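Local atomic coordinates of microcin B17-processing protein McbB (Escherichia coli str. K-12 substr. MG1655, PDB entry 6GRH), a protein that is necessary for converting the inactive microcin B17 precursor peptide, McbA, into the active antibiotic. Residues Glu41-Val46 with Glu78-Thr83; Glu48-Lys53 with Asp63-Glu68; Arg239-His244 with Val270-Ile275; Ile246-Gln251 with Thr256-Ser261. One frame throughout, in Å; residues are numbered along the deposited sequence.

Contact 1: Glu41-Val46 with Glu78-Thr83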
# COMPACT_ATOMS: atom_id res chain seq x y z
N GLU B 41 -47.91 -22.03 -23.36
CA GLU B 41 -47.87 -23.26 -22.54
C GLU B 41 -46.64 -24.12 -22.79
O GLU B 41 -46.03 -24.58 -21.84
CB GLU B 41 -49.13 -24.13 -22.76
CG GLU B 41 -50.42 -23.57 -22.20
CD GLU B 41 -50.38 -23.27 -20.70
OE1 GLU B 41 -49.58 -23.88 -19.94
OE2 GLU B 41 -51.18 -22.41 -20.29
N GLY B 42 -46.29 -24.33 -24.05
CA GLY B 42 -45.08 -25.06 -24.40
C GLY B 42 -43.79 -24.50 -23.79
O GLY B 42 -42.95 -25.23 -23.29
N MET B 43 -43.64 -23.17 -23.81
CA MET B 43 -42.44 -22.58 -23.25
C MET B 43 -42.48 -22.70 -21.73
O MET B 43 -41.45 -22.88 -21.12
CB MET B 43 -42.28 -21.14 -23.70
CG MET B 43 -41.01 -20.47 -23.22
SD MET B 43 -39.43 -21.24 -23.68
CE MET B 43 -39.38 -20.80 -25.43
N LYS B 44 -43.68 -22.63 -21.12
CA LYS B 44 -43.78 -22.86 -19.66
C LYS B 44 -43.22 -24.25 -19.32
O LYS B 44 -42.40 -24.40 -18.44
CB LYS B 44 -45.24 -22.72 -19.20
CG LYS B 44 -45.48 -23.11 -17.75
CD LYS B 44 -46.93 -22.87 -17.35
CE LYS B 44 -47.15 -23.37 -15.93
NZ LYS B 44 -48.55 -23.22 -15.48
N LYS B 45 -43.68 -25.25 -20.07
CA LYS B 45 -43.20 -26.63 -19.91
C LYS B 45 -41.68 -26.76 -20.04
O LYS B 45 -41.05 -27.42 -19.23
CB LYS B 45 -43.92 -27.58 -20.89
N VAL B 46 -41.11 -26.12 -21.05
CA VAL B 46 -39.66 -26.12 -21.26
C VAL B 46 -38.94 -25.53 -20.06
O VAL B 46 -38.02 -26.14 -19.52
CB VAL B 46 -39.31 -25.37 -22.57
CG1 VAL B 46 -37.81 -25.13 -22.69
CG2 VAL B 46 -39.82 -26.14 -23.78
N GLU B 78 -32.97 -18.61 -28.80
CA GLU B 78 -32.78 -17.15 -28.75
C GLU B 78 -33.52 -16.51 -27.57
O GLU B 78 -33.00 -15.61 -26.90
CB GLU B 78 -33.26 -16.52 -30.07
CG GLU B 78 -32.80 -15.09 -30.25
CD GLU B 78 -33.31 -14.46 -31.55
OE1 GLU B 78 -34.10 -15.10 -32.31
OE2 GLU B 78 -32.91 -13.31 -31.80
N PHE B 79 -34.74 -16.97 -27.32
CA PHE B 79 -35.52 -16.51 -26.17
C PHE B 79 -34.82 -16.88 -24.86
O PHE B 79 -34.66 -16.03 -23.98
CB PHE B 79 -36.94 -17.10 -26.22
CG PHE B 79 -37.75 -16.82 -24.99
CD1 PHE B 79 -38.44 -15.62 -24.86
CD2 PHE B 79 -37.78 -17.71 -23.94
CE1 PHE B 79 -39.19 -15.35 -23.74
CE2 PHE B 79 -38.52 -17.43 -22.80
CZ PHE B 79 -39.23 -16.25 -22.71
N LEU B 80 -34.40 -18.14 -24.75
CA LEU B 80 -33.79 -18.63 -23.53
C LEU B 80 -32.46 -17.94 -23.24
O LEU B 80 -32.15 -17.69 -22.09
CB LEU B 80 -33.59 -20.16 -23.61
CG LEU B 80 -34.89 -20.98 -23.65
CD1 LEU B 80 -34.63 -22.44 -24.00
CD2 LEU B 80 -35.67 -20.88 -22.36
N ILE B 81 -31.70 -17.62 -24.29
CA ILE B 81 -30.42 -16.95 -24.15
C ILE B 81 -30.62 -15.47 -23.79
O ILE B 81 -29.96 -14.96 -22.87
CB ILE B 81 -29.55 -17.04 -25.43
CG1 ILE B 81 -29.02 -18.47 -25.60
CG2 ILE B 81 -28.37 -16.06 -25.39
CD1 ILE B 81 -28.53 -18.78 -27.00
N THR B 82 -31.49 -14.79 -24.53
CA THR B 82 -31.65 -13.34 -24.37
C THR B 82 -32.27 -13.00 -23.03
O THR B 82 -31.88 -12.01 -22.44
CB THR B 82 -32.45 -12.69 -25.51
OG1 THR B 82 -33.71 -13.36 -25.67
CG2 THR B 82 -31.68 -12.75 -26.80
N THR B 83 -33.18 -13.84 -22.52
CA THR B 83 -33.81 -13.61 -21.22
C THR B 83 -32.98 -13.99 -20.00
O THR B 83 -33.37 -13.63 -18.90
CB THR B 83 -35.19 -14.31 -21.11
OG1 THR B 83 -35.04 -15.75 -21.29
CG2 THR B 83 -36.16 -13.74 -22.12

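Contact 2: Glu48-Lys53 with Asp63-Glu68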
# COMPACT_ATOMS: atom_id res chain seq x y z
N GLU B 48 -40.01 -25.14 -16.95
CA GLU B 48 -40.14 -26.05 -15.80
C GLU B 48 -39.14 -27.23 -15.83
O GLU B 48 -38.53 -27.57 -14.80
CB GLU B 48 -41.57 -26.56 -15.69
CG GLU B 48 -42.49 -25.45 -15.20
CD GLU B 48 -43.95 -25.81 -15.19
OE1 GLU B 48 -44.39 -26.66 -16.02
OE2 GLU B 48 -44.68 -25.22 -14.36
N SER B 49 -38.97 -27.85 -17.00
CA SER B 49 -38.00 -28.94 -17.13
C SER B 49 -36.57 -28.46 -16.96
O SER B 49 -35.79 -29.11 -16.27
CB SER B 49 -38.09 -29.65 -18.47
OG SER B 49 -36.86 -30.32 -18.70
N LEU B 50 -36.23 -27.32 -17.57
CA LEU B 50 -34.92 -26.74 -17.36
C LEU B 50 -34.67 -26.40 -15.89
O LEU B 50 -33.54 -26.56 -15.42
CB LEU B 50 -34.71 -25.47 -18.21
CG LEU B 50 -34.57 -25.69 -19.73
CD1 LEU B 50 -34.42 -24.37 -20.46
CD2 LEU B 50 -33.37 -26.58 -20.02
N ARG B 51 -35.71 -25.97 -15.18
CA ARG B 51 -35.53 -25.61 -13.77
C ARG B 51 -35.22 -26.82 -12.88
O ARG B 51 -34.49 -26.68 -11.89
CB ARG B 51 -36.74 -24.86 -13.22
CG ARG B 51 -36.56 -24.33 -11.79
CD ARG B 51 -35.32 -23.45 -11.60
NE ARG B 51 -35.19 -23.04 -10.22
CZ ARG B 51 -34.77 -23.80 -9.20
NH1 ARG B 51 -34.36 -25.05 -9.39
NH2 ARG B 51 -34.74 -23.30 -7.97
N SER B 52 -35.76 -27.98 -13.20
CA SER B 52 -35.44 -29.18 -12.45
C SER B 52 -34.09 -29.84 -12.80
O SER B 52 -33.62 -30.65 -12.02
CB SER B 52 -36.59 -30.20 -12.52
OG SER B 52 -36.64 -30.78 -13.79
N LYS B 53 -33.42 -29.42 -13.89
CA LYS B 53 -32.05 -29.88 -14.20
C LYS B 53 -30.92 -29.06 -13.57
O LYS B 53 -31.10 -27.88 -13.25
CB LYS B 53 -31.82 -29.90 -15.71
CG LYS B 53 -32.19 -31.21 -16.35
CD LYS B 53 -32.15 -31.15 -17.86
CE LYS B 53 -33.05 -32.24 -18.43
NZ LYS B 53 -33.09 -33.40 -17.50
N ASP B 63 -32.88 -29.33 -27.61
CA ASP B 63 -33.62 -29.46 -28.87
C ASP B 63 -34.84 -30.36 -28.74
O ASP B 63 -35.93 -30.00 -29.18
CB ASP B 63 -32.71 -30.01 -29.99
CG ASP B 63 -31.69 -28.99 -30.45
OD1 ASP B 63 -31.66 -27.86 -29.90
OD2 ASP B 63 -30.88 -29.31 -31.36
N LYS B 64 -34.64 -31.52 -28.12
CA LYS B 64 -35.72 -32.49 -27.85
C LYS B 64 -36.82 -31.85 -27.00
O LYS B 64 -37.99 -31.96 -27.29
CB LYS B 64 -35.13 -33.72 -27.13
CG LYS B 64 -35.96 -34.99 -27.17
CD LYS B 64 -35.05 -36.23 -27.12
CE LYS B 64 -35.78 -37.49 -26.68
NZ LYS B 64 -37.04 -37.73 -27.41
N LEU B 65 -36.42 -31.16 -25.94
CA LEU B 65 -37.37 -30.43 -25.08
C LEU B 65 -38.22 -29.43 -25.87
O LEU B 65 -39.44 -29.39 -25.73
CB LEU B 65 -36.60 -29.69 -23.98
CG LEU B 65 -37.10 -29.77 -22.54
CD1 LEU B 65 -37.35 -31.19 -22.04
CD2 LEU B 65 -36.05 -29.07 -21.67
N LEU B 66 -37.54 -28.66 -26.71
CA LEU B 66 -38.21 -27.68 -27.57
C LEU B 66 -39.14 -28.35 -28.60
O LEU B 66 -40.27 -27.90 -28.79
CB LEU B 66 -37.18 -26.76 -28.25
CG LEU B 66 -36.41 -25.85 -27.30
CD1 LEU B 66 -35.16 -25.28 -27.99
CD2 LEU B 66 -37.32 -24.74 -26.81
N ASP B 67 -38.66 -29.41 -29.25
CA ASP B 67 -39.49 -30.21 -30.18
C ASP B 67 -40.75 -30.73 -29.52
O ASP B 67 -41.81 -30.64 -30.09
CB ASP B 67 -38.73 -31.41 -30.77
CG ASP B 67 -37.70 -31.01 -31.85
OD1 ASP B 67 -37.69 -29.84 -32.29
OD2 ASP B 67 -36.92 -31.89 -32.28
N GLU B 68 -40.62 -31.24 -28.30
CA GLU B 68 -41.77 -31.79 -27.56
C GLU B 68 -42.86 -30.75 -27.24
O GLU B 68 -44.04 -31.06 -27.23
CB GLU B 68 -41.28 -32.46 -26.27
CG GLU B 68 -40.61 -33.82 -26.54
CD GLU B 68 -39.94 -34.46 -25.32
OE1 GLU B 68 -39.51 -33.78 -24.37
OE2 GLU B 68 -39.83 -35.70 -25.32

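Contact 3: Arg239-His244 with Val270-Ile275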
# COMPACT_ATOMS: atom_id res chain seq x y z
N ARG B 239 -18.47 -22.03 8.92
CA ARG B 239 -18.32 -23.10 7.92
C ARG B 239 -19.20 -22.90 6.69
O ARG B 239 -18.74 -23.10 5.57
CB ARG B 239 -18.56 -24.48 8.53
CG ARG B 239 -17.53 -24.88 9.54
CD ARG B 239 -17.77 -26.25 10.12
NE ARG B 239 -16.66 -26.57 11.02
CZ ARG B 239 -16.70 -26.48 12.35
NH1 ARG B 239 -17.81 -26.15 13.02
NH2 ARG B 239 -15.60 -26.76 13.03
N GLY B 240 -20.44 -22.46 6.91
CA GLY B 240 -21.40 -22.20 5.79
C GLY B 240 -20.96 -21.06 4.89
O GLY B 240 -20.99 -21.17 3.67
N PHE B 241 -20.51 -19.98 5.51
CA PHE B 241 -19.94 -18.83 4.82
C PHE B 241 -18.74 -19.26 3.99
O PHE B 241 -18.67 -18.96 2.80
CB PHE B 241 -19.53 -17.80 5.88
CG PHE B 241 -19.04 -16.48 5.35
CD1 PHE B 241 -19.93 -15.48 4.94
CD2 PHE B 241 -17.69 -16.21 5.32
CE1 PHE B 241 -19.47 -14.24 4.49
CE2 PHE B 241 -17.22 -14.98 4.89
CZ PHE B 241 -18.10 -13.99 4.47
N SER B 242 -17.83 -20.00 4.62
CA SER B 242 -16.64 -20.55 3.94
C SER B 242 -17.01 -21.43 2.75
O SER B 242 -16.45 -21.32 1.66
CB SER B 242 -15.81 -21.38 4.93
OG SER B 242 -15.32 -20.58 6.00
N TYR B 243 -18.00 -22.30 2.97
CA TYR B 243 -18.52 -23.21 1.93
C TYR B 243 -18.99 -22.44 0.70
O TYR B 243 -18.65 -22.80 -0.43
CB TYR B 243 -19.66 -24.01 2.53
CG TYR B 243 -20.24 -25.16 1.75
CD1 TYR B 243 -19.55 -26.36 1.63
CD2 TYR B 243 -21.52 -25.07 1.19
CE1 TYR B 243 -20.12 -27.45 0.96
CE2 TYR B 243 -22.10 -26.16 0.52
CZ TYR B 243 -21.38 -27.35 0.42
OH TYR B 243 -21.93 -28.41 -0.26
N HIS B 244 -19.75 -21.36 0.92
CA HIS B 244 -20.19 -20.53 -0.18
C HIS B 244 -19.04 -19.85 -0.92
O HIS B 244 -19.04 -19.81 -2.16
CB HIS B 244 -21.19 -19.51 0.33
CG HIS B 244 -21.86 -18.74 -0.76
ND1 HIS B 244 -22.65 -19.33 -1.73
CD2 HIS B 244 -21.82 -17.41 -1.05
CE1 HIS B 244 -23.06 -18.40 -2.57
NE2 HIS B 244 -22.59 -17.23 -2.18
N VAL B 270 -8.18 -14.21 -2.09
CA VAL B 270 -9.43 -13.67 -1.58
C VAL B 270 -9.41 -13.94 -0.08
O VAL B 270 -9.25 -15.08 0.33
CB VAL B 270 -10.65 -14.39 -2.19
CG1 VAL B 270 -11.96 -13.83 -1.59
CG2 VAL B 270 -10.63 -14.27 -3.71
N SER B 271 -9.51 -12.89 0.73
CA SER B 271 -9.55 -13.00 2.19
C SER B 271 -10.88 -12.45 2.69
O SER B 271 -11.36 -11.43 2.19
CB SER B 271 -8.39 -12.21 2.83
OG SER B 271 -7.14 -12.56 2.22
N ALA B 272 -11.47 -13.10 3.69
CA ALA B 272 -12.75 -12.67 4.25
C ALA B 272 -12.61 -12.50 5.75
O ALA B 272 -12.13 -13.40 6.43
CB ALA B 272 -13.84 -13.68 3.93
N ASP B 273 -12.99 -11.34 6.27
CA ASP B 273 -13.09 -11.16 7.70
C ASP B 273 -14.38 -11.82 8.19
O ASP B 273 -15.46 -11.40 7.80
CB ASP B 273 -13.07 -9.67 8.05
CG ASP B 273 -13.02 -9.42 9.54
OD1 ASP B 273 -12.08 -8.73 10.00
OD2 ASP B 273 -13.90 -9.91 10.28
N LEU B 274 -14.26 -12.84 9.04
CA LEU B 274 -15.43 -13.58 9.52
C LEU B 274 -16.36 -12.80 10.45
O LEU B 274 -17.52 -13.20 10.65
CB LEU B 274 -15.01 -14.90 10.15
CG LEU B 274 -14.43 -15.93 9.18
CD1 LEU B 274 -13.80 -17.09 9.95
CD2 LEU B 274 -15.46 -16.40 8.18
N ILE B 275 -15.87 -11.69 11.01
CA ILE B 275 -16.68 -10.82 11.86
C ILE B 275 -17.52 -9.85 11.02
O ILE B 275 -18.74 -9.82 11.14
CB ILE B 275 -15.80 -10.04 12.87
CG1 ILE B 275 -14.84 -10.97 13.63
CG2 ILE B 275 -16.68 -9.27 13.89
CD1 ILE B 275 -15.51 -12.13 14.34

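Contact 4: Ile246-Gln251 with Thr256-Ser261. With EDO (1,2-ethanediol), chain J.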
# COMPACT_ATOMS: atom_id res chain seq x y z
N ILE B 246 -15.90 -20.86 -1.17
CA ILE B 246 -15.23 -21.93 -1.93
C ILE B 246 -16.00 -22.21 -3.23
O ILE B 246 -15.42 -22.20 -4.34
CB ILE B 246 -15.08 -23.20 -1.07
CG1 ILE B 246 -14.10 -22.96 0.09
CG2 ILE B 246 -14.58 -24.38 -1.89
CD1 ILE B 246 -14.03 -24.06 1.12
N LYS B 247 -17.31 -22.41 -3.10
CA LYS B 247 -18.14 -22.66 -4.27
C LYS B 247 -18.02 -21.55 -5.31
O LYS B 247 -17.78 -21.82 -6.50
CB LYS B 247 -19.60 -22.85 -3.86
CG LYS B 247 -20.42 -23.36 -5.03
CD LYS B 247 -21.91 -23.30 -4.77
CE LYS B 247 -22.45 -21.92 -5.12
NZ LYS B 247 -23.90 -21.99 -4.97
N ARG B 248 -18.17 -20.30 -4.86
CA ARG B 248 -18.11 -19.19 -5.79
C ARG B 248 -16.75 -19.02 -6.43
O ARG B 248 -16.67 -18.69 -7.60
CB ARG B 248 -18.56 -17.89 -5.17
CG ARG B 248 -20.03 -17.87 -4.88
CD ARG B 248 -20.89 -18.11 -6.13
NE ARG B 248 -22.23 -17.63 -5.88
CZ ARG B 248 -23.32 -18.01 -6.52
NH1 ARG B 248 -23.29 -18.90 -7.50
NH2 ARG B 248 -24.48 -17.45 -6.17
N ARG B 249 -15.70 -19.28 -5.67
CA ARG B 249 -14.38 -19.22 -6.23
C ARG B 249 -14.14 -20.30 -7.28
O ARG B 249 -13.60 -20.03 -8.36
CB ARG B 249 -13.33 -19.21 -5.09
CG ARG B 249 -11.92 -18.99 -5.60
CD ARG B 249 -11.73 -17.56 -6.05
NE ARG B 249 -10.38 -17.37 -6.55
CZ ARG B 249 -10.04 -16.86 -7.73
NH1 ARG B 249 -10.94 -16.39 -8.60
NH2 ARG B 249 -8.74 -16.78 -8.03
N LEU B 250 -14.53 -21.53 -7.00
CA LEU B 250 -14.44 -22.60 -7.98
C LEU B 250 -15.27 -22.29 -9.21
O LEU B 250 -14.86 -22.57 -10.35
CB LEU B 250 -14.89 -23.95 -7.40
CG LEU B 250 -13.86 -24.79 -6.66
CD1 LEU B 250 -14.55 -25.98 -6.03
CD2 LEU B 250 -12.71 -25.23 -7.57
N GLN B 251 -16.46 -21.74 -8.97
CA GLN B 251 -17.35 -21.33 -10.05
C GLN B 251 -16.70 -20.29 -10.95
O GLN B 251 -16.73 -20.45 -12.18
CB GLN B 251 -18.68 -20.87 -9.49
CG GLN B 251 -19.70 -20.50 -10.55
CD GLN B 251 -21.08 -20.28 -9.99
OE1 GLN B 251 -21.31 -20.37 -8.77
NE2 GLN B 251 -22.04 -20.10 -10.87
N THR B 256 -19.86 -22.26 -14.16
CA THR B 256 -20.71 -21.37 -14.94
C THR B 256 -20.43 -19.93 -14.52
O THR B 256 -20.78 -19.50 -13.41
CB THR B 256 -22.19 -21.72 -14.73
OG1 THR B 256 -22.41 -23.05 -15.19
CG2 THR B 256 -23.12 -20.75 -15.44
N SER B 257 -19.78 -19.20 -15.40
CA SER B 257 -19.39 -17.81 -15.10
C SER B 257 -20.64 -16.94 -15.12
O SER B 257 -21.40 -16.96 -16.10
CB SER B 257 -18.36 -17.32 -16.14
OG SER B 257 -18.01 -15.95 -15.87
N LEU B 258 -20.92 -16.27 -14.00
CA LEU B 258 -22.05 -15.34 -13.92
C LEU B 258 -21.62 -13.85 -13.97
O LEU B 258 -22.34 -13.01 -14.50
CB LEU B 258 -22.82 -15.63 -12.63
CG LEU B 258 -23.49 -17.01 -12.54
CD1 LEU B 258 -24.09 -17.21 -11.17
CD2 LEU B 258 -24.53 -17.14 -13.63
N VAL B 259 -20.45 -13.55 -13.43
CA VAL B 259 -19.90 -12.19 -13.44
C VAL B 259 -18.44 -12.37 -13.87
O VAL B 259 -17.71 -13.09 -13.22
CB VAL B 259 -19.94 -11.58 -12.02
CG1 VAL B 259 -19.20 -10.23 -11.97
CG2 VAL B 259 -21.40 -11.38 -11.59
N LYS B 260 -18.03 -11.73 -14.95
CA LYS B 260 -16.63 -11.80 -15.37
C LYS B 260 -15.70 -11.06 -14.39
O LYS B 260 -16.09 -10.07 -13.75
CB LYS B 260 -16.47 -11.21 -16.77
CG LYS B 260 -17.06 -12.02 -17.91
CD LYS B 260 -17.17 -11.14 -19.16
CE LYS B 260 -17.35 -11.91 -20.45
NZ LYS B 260 -18.25 -13.07 -20.28
N SER B 261 -14.47 -11.57 -14.25
CA SER B 261 -13.43 -10.92 -13.45
C SER B 261 -12.47 -10.18 -14.34
O SER B 261 -12.14 -10.65 -15.44
CB SER B 261 -12.65 -11.97 -12.66
OG SER B 261 -13.51 -12.79 -11.89
C1 EDO J . -27.24 -19.07 -7.47
O1 EDO J . -26.50 -18.20 -8.33
C2 EDO J . -28.20 -18.23 -6.65
O2 EDO J . -28.69 -18.96 -5.53

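Contact 1: Glu41-Val46 with Glu78-Thr83
The axes of the helical segments 41-46 and 78-82 pass 12.5 Å apart at a signed crossing angle of -56°, and the nearest alpha carbons, Met43 CA and Leu80 CA, are 9.5 Å apart. The gap is bridged by side chains, and Met43 does most of the reaching. Its CG stands anti to the backbone N (chi1 -177°), pointing the chain at the other helix, and bends at the next two torsions lay the thioether along the CD2-CE2 side of the Phe79 ring. Met43 CE meets Phe79 CD2 at 3.8 Å, while Met43 SD lies 4.8 Å from the ring centroid, 55° off the normal. This is a Met-aromatic contact in which the sulfur approaches obliquely. The same sulfur lies beside Leu80, 4.0 Å from its CD2, the two side chains running past each other in opposite directions.

The N-terminal helices and small antiparallel sheet are consistent with a winged helix-turn-helix of the kind that recognises leader peptides in peptide-modifying enzymes. Phe79 packs on Val36 and Ile38 of strand 34-38 and meets an aromatic side chain of another protein chain edge-to-face. Met43 also packs on an aromatic side chain of that chain.

On one face of the Phe79 ring lies Thr83 CG2, four residues on, 3.8 Å above the plane toward the rim. Thr83 OG1 makes a hydrogen bond to Phe79 O at 2.7 Å, on the opposite face of the carbonyl plane from Thr83 N. Further along helix 41-52, Val46 CG1 approaches Leu80 CD1 more loosely, at 4.4 Å.

Contact 2: Glu48-Lys53 with Asp63-Glu68
No flat group takes part where Ser49 and Leu50 meet Leu65; aliphatic branches and a hydroxyl do the touching, so there are no faces or edges to assign. The pairing, in which helix 59-68 lies against the C-terminal half of helix 41-52, is consistent with the helical core of a winged helix-turn-helix. Ser49 and Leu65 form the closest backbone pair, with Ser49 CA and Leu65 CA 8.1 Å apart.

Leu65 supplies one whole side of the contact. Its CG is turned away from the staggered positions (chi1 -134°), a somewhat strained torsion that lets both methyls face Ser49. Leu65 CD2 is also 4.0 Å from Leu50 CD2, and the two leucines cross at a slant. Leu50 leaves its backbone at an angle to the other helix, and its branched end closes the distance. The same side chain packs on Ile15 and Phe18 of strand 13-23, so it links the helix pair to the sheet.

Ser49 is modelled in two conformers. In the one described, OG points at the leucine fork, 3.3 Å from Leu65 CD2, but this close approach is doubtful because the other conformer may place the hydroxyl differently. Salt bridges from Asp63 to Lys77 and from Asp67 to Lys73 tie helix 59-68 to helix 73-82. At the end of helix 41-52, Ser52 OG bonds back to Ser49 O at 3.1 Å, with a C=O...donor angle of 124°.

Contact 3: Arg239-His244 with Val270-Ile275
Leu274, which packs against Phe241 through its side chain, has a backbone O gripped by two donors from the second subunit, His244 NE2 and Arg248 NE. The bond between His244 NE2 and Leu274 O is also made in the reverse sense, from this chain's histidine to the other subunit's leucine, so the contact sits at a reciprocal interface.

Across the contact itself everything is apolar. The Phe241 side chain leaves its helix with CG anti to the backbone N (chi1 -175°), which carries the ring out toward the end of strand 269-273. Ala272 CB sits in the ring plane, at the edge, 3.7 Å from Phe241 CE2. The Leu274 methyl arrives at a slant, with CD2 3.6 Å from Phe241 CD2 and 4.0 Å from Phe241 CE2. The same side of the rim thus meets both a strand residue and the first residue of the following turn. Cys277, further round that turn, also touches Phe241.

In the Asp273 conformer given, OD2 accepts from Ile275 N at 2.8 Å, nearly along its own C-O axis, and also from Thr276 N. This is an Asx turn that bends the chain as it leaves the strand, though Asp273 has a second conformer. Helix 236-254 here packs on strand 269-273 of the mixed sheet, an alpha/beta layer consistent with the E1-like fold expected of McbB, placed at its homodimer interface.

Contact 4: Ile246-Gln251 with Thr256-Ser261
Segment 246-251 is helical, while 256-261 is irregular chain that turns back beside it almost at once; Gln251 CA and Thr256 CA are the nearest alpha carbons, 5.9 Å apart. Gln251 makes the polar link. With CG anti to the backbone N (chi1 -177°) and the chain extended beyond it, its amide spans the gap, and Gln251 NE2 donates to Thr256 O at 2.9 Å. The bond lies in the carbonyl plane and close to the plane of the amide.

The other end of the amide is held too: Arg248 NH1 donates to Gln251 OE1 at 2.8 Å (N-H...acceptor angle 156°), within the guanidinium plane. Bonds at both ends fix which way round the amide lies and limit its rotation. Leu258 CD1 packs beside this pair, 3.6 Å from Gln251 NE2 and 4.1 Å from Arg248 NH1.

At the guanidinium edge lies an ethanediol, probably from the crystallisation liquor. Its O1 accepts from Arg248 NH2 at 3.1 Å and only weakly from NH1, and the molecule also bonds to Ala233 O of the second subunit.

Thr256 and Leu258 also rest on strand 13-23, and Ser261 pairs in parallel with a strand of McbC, so the sheet runs on across that interface. A glutamine amide bonded to a returning main chain closes the loop after helix 236-254, where what is probably the E1-like domain meets the N-terminal domain and McbC.

How the contacts relate
From the N terminus, helix 41-52 enters both of the first two contacts. Contact 2 closes a short loop onto helix 59-68, and contact 1 closes the longer one onto helix 73-82, so contact 2 is nested inside contact 1. The two touch, as where Leu80 CD1 meets Leu50 CD1, and together assemble the three-helix part of the N-terminal domain. The chain then crosses most of the larger domain before helix 236-254 opens contact 3, which closes on strand 269-273 of the mixed sheet. Contact 4 is nested within that loop, joins the same helix to the chain just after it, and touches contact 3 where Arg249 CD packs on Val270 CG2. Both border the second subunit.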